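Local coordinates for alpha-14 giardin (Giardia lamblia, PDB 3CHJ), which probably serves as a calcium-regulated structural element of the annexin family, linking the phospholipid bilayer to the underlying axoneme of this parasite, at residues 229-234 / 247-252; 253-258 / 263-268. All coordinates share one frame; numbering follows the deposited sequence.

Contact 1 (229-234 / 247-252)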
loop_
_atom_site.group_PDB
_atom_site.type_symbol
_atom_site.label_atom_id
_atom_site.label_comp_id
_atom_site.label_asym_id
_atom_site.label_seq_id
_atom_site.Cartn_x
_atom_site.Cartn_y
_atom_site.Cartn_z
ATOM N N ASP A 229 -14.846 -5.104 4.324
ATOM C CA ASP A 229 -14.842 -6.221 3.362
ATOM C C ASP A 229 -14.772 -5.689 1.945
ATOM O O ASP A 229 -14.011 -6.210 1.104
ATOM C CB ASP A 229 -16.139 -7.045 3.409
ATOM C CG ASP A 229 -16.246 -7.961 4.604
ATOM O OD1 ASP A 229 -15.276 -8.126 5.367
ATOM O OD2 ASP A 229 -17.332 -8.555 4.740
ATOM N N GLU A 230 -15.630 -4.715 1.629
ATOM C CA GLU A 230 -15.678 -4.171 0.276
ATOM C C GLU A 230 -14.379 -3.487 -0.131
ATOM O O GLU A 230 -13.884 -3.710 -1.231
ATOM C CB GLU A 230 -16.855 -3.210 0.142
ATOM C CG GLU A 230 -17.053 -2.706 -1.256
ATOM C CD GLU A 230 -18.199 -1.736 -1.378
ATOM O OE1 GLU A 230 -18.832 -1.415 -0.342
ATOM O OE2 GLU A 230 -18.453 -1.275 -2.514
ATOM N N TYR A 231 -13.805 -2.696 0.763
ATOM C CA TYR A 231 -12.533 -2.045 0.478
ATOM C C TYR A 231 -11.454 -3.113 0.223
ATOM O O TYR A 231 -10.693 -3.024 -0.759
ATOM C CB TYR A 231 -12.141 -1.150 1.660
ATOM C CG TYR A 231 -10.787 -0.543 1.457
ATOM C CD1 TYR A 231 -10.615 0.587 0.655
ATOM C CD2 TYR A 231 -9.677 -1.097 2.068
ATOM C CE1 TYR A 231 -9.332 1.135 0.455
ATOM C CE2 TYR A 231 -8.388 -0.561 1.870
ATOM C CZ TYR A 231 -8.240 0.569 1.068
ATOM O OH TYR A 231 -6.981 1.115 0.871
ATOM N N ALA A 232 -11.397 -4.115 1.098
ATOM C CA ALA A 232 -10.362 -5.153 1.024
ATOM C C ALA A 232 -10.446 -5.928 -0.288
ATOM O O ALA A 232 -9.429 -6.108 -0.950
ATOM C CB ALA A 232 -10.453 -6.085 2.197
ATOM N N PHE A 233 -11.637 -6.376 -0.669
ATOM C CA PHE A 233 -11.741 -7.159 -1.920
ATOM C C PHE A 233 -11.562 -6.305 -3.164
ATOM O O PHE A 233 -11.007 -6.785 -4.176
ATOM C CB PHE A 233 -13.025 -7.991 -1.949
ATOM C CG PHE A 233 -12.924 -9.246 -1.138
ATOM C CD1 PHE A 233 -12.603 -10.460 -1.765
ATOM C CD2 PHE A 233 -13.113 -9.225 0.236
ATOM C CE1 PHE A 233 -12.480 -11.653 -1.021
ATOM C CE2 PHE A 233 -12.992 -10.407 0.991
ATOM C CZ PHE A 233 -12.696 -11.623 0.358
ATOM N N LYS A 234 -11.995 -5.046 -3.112
ATOM C CA LYS A 234 -11.700 -4.128 -4.220
ATOM C C LYS A 234 -10.187 -3.899 -4.328
ATOM O O LYS A 234 -9.622 -3.909 -5.435
ATOM C CB LYS A 234 -12.394 -2.783 -4.010
ATOM C CG LYS A 234 -13.880 -2.773 -4.286
ATOM C CD LYS A 234 -14.428 -1.386 -3.980
ATOM C CE LYS A 234 -15.825 -1.279 -4.535
ATOM N NZ LYS A 234 -16.389 0.097 -4.358
ATOM N N ALA A 247 -3.218 1.733 -6.246
ATOM C CA ALA A 247 -2.682 2.914 -5.592
ATOM C C ALA A 247 -3.670 4.076 -5.759
ATOM O O ALA A 247 -3.955 4.795 -4.810
ATOM C CB ALA A 247 -1.331 3.273 -6.190
ATOM N N ALA A 248 -4.184 4.272 -6.978
ATOM C CA ALA A 248 -5.171 5.333 -7.212
ATOM C C ALA A 248 -6.422 5.165 -6.365
ATOM O O ALA A 248 -6.934 6.126 -5.810
ATOM C CB ALA A 248 -5.539 5.420 -8.696
ATOM N N PHE A 249 -6.893 3.924 -6.266
ATOM C CA PHE A 249 -8.057 3.613 -5.441
ATOM C C PHE A 249 -7.787 3.952 -3.984
ATOM O O PHE A 249 -8.590 4.644 -3.358
ATOM C CB PHE A 249 -8.407 2.124 -5.605
ATOM C CG PHE A 249 -9.471 1.619 -4.643
ATOM C CD1 PHE A 249 -10.735 2.200 -4.608
ATOM C CD2 PHE A 249 -9.186 0.568 -3.766
ATOM C CE1 PHE A 249 -11.722 1.725 -3.717
ATOM C CE2 PHE A 249 -10.181 0.082 -2.861
ATOM C CZ PHE A 249 -11.425 0.672 -2.844
ATOM N N SER A 250 -6.673 3.459 -3.445
ATOM C CA SER A 250 -6.386 3.711 -2.013
ATOM C C SER A 250 -6.215 5.205 -1.735
ATOM O O SER A 250 -6.658 5.723 -0.691
ATOM C CB SER A 250 -5.151 2.951 -1.547
ATOM O OG SER A 250 -5.315 1.540 -1.692
ATOM N N MET A 251 -5.583 5.907 -2.673
ATOM C CA MET A 251 -5.394 7.353 -2.519
ATOM C C MET A 251 -6.748 8.067 -2.571
ATOM O O MET A 251 -6.995 8.969 -1.784
ATOM C CB MET A 251 -4.437 7.910 -3.577
ATOM C CG MET A 251 -2.969 7.456 -3.382
ATOM S SD MET A 251 -2.194 8.003 -1.828
ATOM C CE MET A 251 -2.033 9.786 -2.149
ATOM N N ASN A 252 -7.634 7.652 -3.474
ATOM C CA ASN A 252 -8.972 8.263 -3.537
ATOM C C ASN A 252 -9.739 8.107 -2.222
ATOM O O ASN A 252 -10.353 9.064 -1.720
ATOM C CB ASN A 252 -9.782 7.705 -4.713
ATOM C CG ASN A 252 -11.151 8.373 -4.838
ATOM O OD1 ASN A 252 -11.266 9.533 -5.257
ATOM N ND2 ASN A 252 -12.191 7.643 -4.470
#
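Phe249 reaches from helix 243-254 to the Tyr231 ring, which it approaches obliquely, its CE2 and CZ against Tyr231 CD1 and CE1, with CE2 3.6 Å from Tyr231 CD1. The planes are nearly parallel, at 27°, but the lateral offset leaves little of one ring above the other, the centroids being 5.2 Å apart. Phe249 has its CG trans to the backbone N (chi1 171°), which carries the ring straight out towards helix 227-241. There its far end also meets Lys234, whose side chain passes at about a right angle to it, CB 3.8 Å from Phe249 CZ and CD close by. Beyond that point the extended lysine chain leads away from the phenylalanine, and Lys234 NZ forms a salt bridge of 3.1 Å with Glu230 OE2, meeting the oxygen from above the carboxylate plane. One turn of the same helix thus pairs its own charges while the lysine methylenes CB and CD pack against Phe249 CZ. At the other end of the tyrosine, Ser250 OG lies 3.1 Å from Tyr231 OH, a tentative hydrogen bond, since Ala246 O is also within reach of the serine proton. The main polar partner of the phenol is Asp106, so the buried hydroxyl is satisfied from a third helix, 101-108. The helix segments run antiparallel at 155° with axes 11.3 Å apart, a spacing bridged by large side chains, as suits consecutive helices packed in the all-helical annexin fold.

Contact 2 (253-258 / 263-268)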
loop_
_atom_site.group_PDB
_atom_site.type_symbol
_atom_site.label_atom_id
_atom_site.label_comp_id
_atom_site.label_asym_id
_atom_site.label_seq_id
_atom_site.Cartn_x
_atom_site.Cartn_y
_atom_site.Cartn_z
ATOM N N VAL A 253 -9.681 6.908 -1.651
ATOM C CA VAL A 253 -10.378 6.643 -0.384
ATOM C C VAL A 253 -9.764 7.491 0.728
ATOM O O VAL A 253 -10.496 8.042 1.565
ATOM C CB VAL A 253 -10.373 5.141 -0.029
ATOM C CG1 VAL A 253 -10.957 4.909 1.365
ATOM C CG2 VAL A 253 -11.145 4.352 -1.065
ATOM N N ALA A 254 -8.433 7.601 0.728
ATOM C CA ALA A 254 -7.703 8.377 1.742
ATOM C C ALA A 254 -8.030 9.873 1.707
ATOM O O ALA A 254 -8.139 10.504 2.760
ATOM C CB ALA A 254 -6.220 8.140 1.620
ATOM N N PHE A 255 -8.247 10.431 0.512
ATOM C CA PHE A 255 -8.725 11.816 0.374
ATOM C C PHE A 255 -10.201 11.960 0.815
ATOM O O PHE A 255 -10.761 13.071 0.810
ATOM C CB PHE A 255 -8.599 12.295 -1.084
ATOM C CG PHE A 255 -7.177 12.495 -1.578
ATOM C CD1 PHE A 255 -6.247 13.239 -0.848
ATOM C CD2 PHE A 255 -6.794 12.001 -2.830
ATOM C CE1 PHE A 255 -4.945 13.446 -1.330
ATOM C CE2 PHE A 255 -5.491 12.206 -3.325
ATOM C CZ PHE A 255 -4.567 12.931 -2.570
ATOM N N ALA A 256 -10.824 10.837 1.180
ATOM C CA ALA A 256 -12.279 10.717 1.413
ATOM C C ALA A 256 -12.964 11.708 2.347
ATOM O O ALA A 256 -12.490 11.973 3.459
ATOM C CB ALA A 256 -12.630 9.292 1.862
ATOM N N GLY A 257 -14.101 12.223 1.872
ATOM C CA GLY A 257 -15.058 12.981 2.682
ATOM C C GLY A 257 -14.631 14.361 3.144
ATOM O O GLY A 257 -14.145 15.177 2.349
ATOM N N SER A 258 -14.811 14.599 4.444
ATOM C CA SER A 258 -14.667 15.924 5.052
ATOM C C SER A 258 -13.236 16.458 4.985
ATOM O O SER A 258 -12.989 17.548 4.452
ATOM C CB SER A 258 -15.156 15.884 6.505
ATOM O OG SER A 258 -15.174 17.180 7.085
ATOM N N ASN A 263 -2.186 9.514 7.869
ATOM C CA ASN A 263 -1.473 8.241 8.085
ATOM C C ASN A 263 -1.639 7.298 6.913
ATOM O O ASN A 263 -0.651 6.657 6.454
ATOM C CB ASN A 263 -1.950 7.575 9.368
ATOM C CG ASN A 263 -1.505 8.324 10.585
ATOM O OD1 ASN A 263 -0.362 8.770 10.668
ATOM N ND2 ASN A 263 -2.412 8.478 11.547
ATOM N N ARG A 264 -2.863 7.197 6.409
ATOM C CA ARG A 264 -3.094 6.362 5.233
ATOM C C ARG A 264 -2.381 6.941 4.009
ATOM O O ARG A 264 -1.729 6.208 3.266
ATOM C CB ARG A 264 -4.585 6.073 4.936
ATOM C CG ARG A 264 -4.815 5.346 3.591
ATOM C CD ARG A 264 -6.269 4.943 3.346
ATOM N NE ARG A 264 -6.491 3.544 3.715
ATOM C CZ ARG A 264 -7.693 2.999 3.910
ATOM N NH1 ARG A 264 -8.784 3.753 3.836
ATOM N NH2 ARG A 264 -7.801 1.704 4.185
ATOM N N LEU A 265 -2.486 8.258 3.797
ATOM C CA LEU A 265 -1.800 8.869 2.662
ATOM C C LEU A 265 -0.315 8.557 2.717
ATOM O O LEU A 265 0.295 8.248 1.678
ATOM C CB LEU A 265 -2.025 10.391 2.613
ATOM C CG LEU A 265 -3.468 10.835 2.319
ATOM C CD1 LEU A 265 -3.669 12.306 2.711
ATOM C CD2 LEU A 265 -3.814 10.639 0.865
ATOM N N ASN A 266 0.278 8.675 3.904
ATOM C CA ASN A 266 1.722 8.448 4.046
ATOM C C ASN A 266 2.095 7.019 3.679
ATOM O O ASN A 266 3.030 6.799 2.897
ATOM C CB ASN A 266 2.195 8.758 5.473
ATOM C CG ASN A 266 2.239 10.236 5.755
ATOM O OD1 ASN A 266 2.066 11.060 4.842
ATOM N ND2 ASN A 266 2.520 10.590 7.010
ATOM N N ARG A 267 1.393 6.044 4.257
ATOM C CA ARG A 267 1.807 4.660 4.022
ATOM C C ARG A 267 1.566 4.241 2.569
ATOM O O ARG A 267 2.391 3.531 1.976
ATOM C CB ARG A 267 1.155 3.686 5.017
ATOM C CG ARG A 267 -0.335 3.564 4.872
ATOM C CD ARG A 267 -0.824 2.458 5.785
ATOM N NE ARG A 267 -2.281 2.436 5.858
ATOM C CZ ARG A 267 -2.988 2.927 6.867
ATOM N NH1 ARG A 267 -2.382 3.491 7.919
ATOM N NH2 ARG A 267 -4.316 2.852 6.816
ATOM N N ILE A 268 0.445 4.673 1.971
ATOM C CA ILE A 268 0.187 4.306 0.587
ATOM C C ILE A 268 1.252 4.939 -0.314
ATOM O O ILE A 268 1.804 4.274 -1.179
ATOM C CB ILE A 268 -1.229 4.740 0.116
ATOM C CG1 ILE A 268 -2.327 4.104 0.998
ATOM C CG2 ILE A 268 -1.399 4.486 -1.374
ATOM C CD1 ILE A 268 -2.528 2.631 0.779
#
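Asp106 OD2, on helix 101-108, receives salt bridges from NE of both Arg264 and Arg267, and this grip fixes the end of the Arg264 side chain beside helix 243-254. The arginine leaves its own helix extended, with CG and CD successively trans, then bends at chi3 (-97°), turning the guanidinium along the flank of the neighbouring helix. Its aliphatic part packs on Ala254, CD coming within 3.6 Å of Ala254 CB, while Arg264 NH1 stands 3.5 Å from Val253 CG1, an oblique touch of a methyl against the cationic group. The methyl of Ala254 is shared: Leu265 CD2 also packs at 3.6 Å from Ala254 CB, so the small side chain meets both the arginine methylenes and the leucine branch. The same Leu265 CD2 lies over one face of the Phe255 ring, 4.2 Å from its centroid and 27° off the normal, a CH-pi contact from a side chain crossing the phenylalanine at about a right angle. Phe291 meets that ring edge-to-face, and Leu299 touches both Phe255 and Leu265. With the alpha carbons of Ala254 and Leu265 only 6.0 Å apart, the C-terminal end of one helix comes close against the next. Helices 243-254 and 262-272 are thus two consecutive helices joined by a short loop, within the sequence range of the fourth annexin repeat.

The contacts follow one another along the chain, contact 1 first, and their centres lie 11 Å apart. Helix 243-254 is common to both: Phe249 and Ser250 meet helix 227-241, while Ser250, Met251 and the end of the helix meet helix 262-272. The two contacts also touch directly. Tyr231 CE2 is 3.3 Å from Arg264 NH2, within a cation-pi pair, and Met251 CE is 3.6 Å from Leu265 CD2. Asp106 of helix 101-108 serves both, binding the phenol of the first and the arginines of the second. It thereby joins helices 227-241 and 262-272 to helix 101-108, remote in sequence, with helix 243-254 packed against both of the first two.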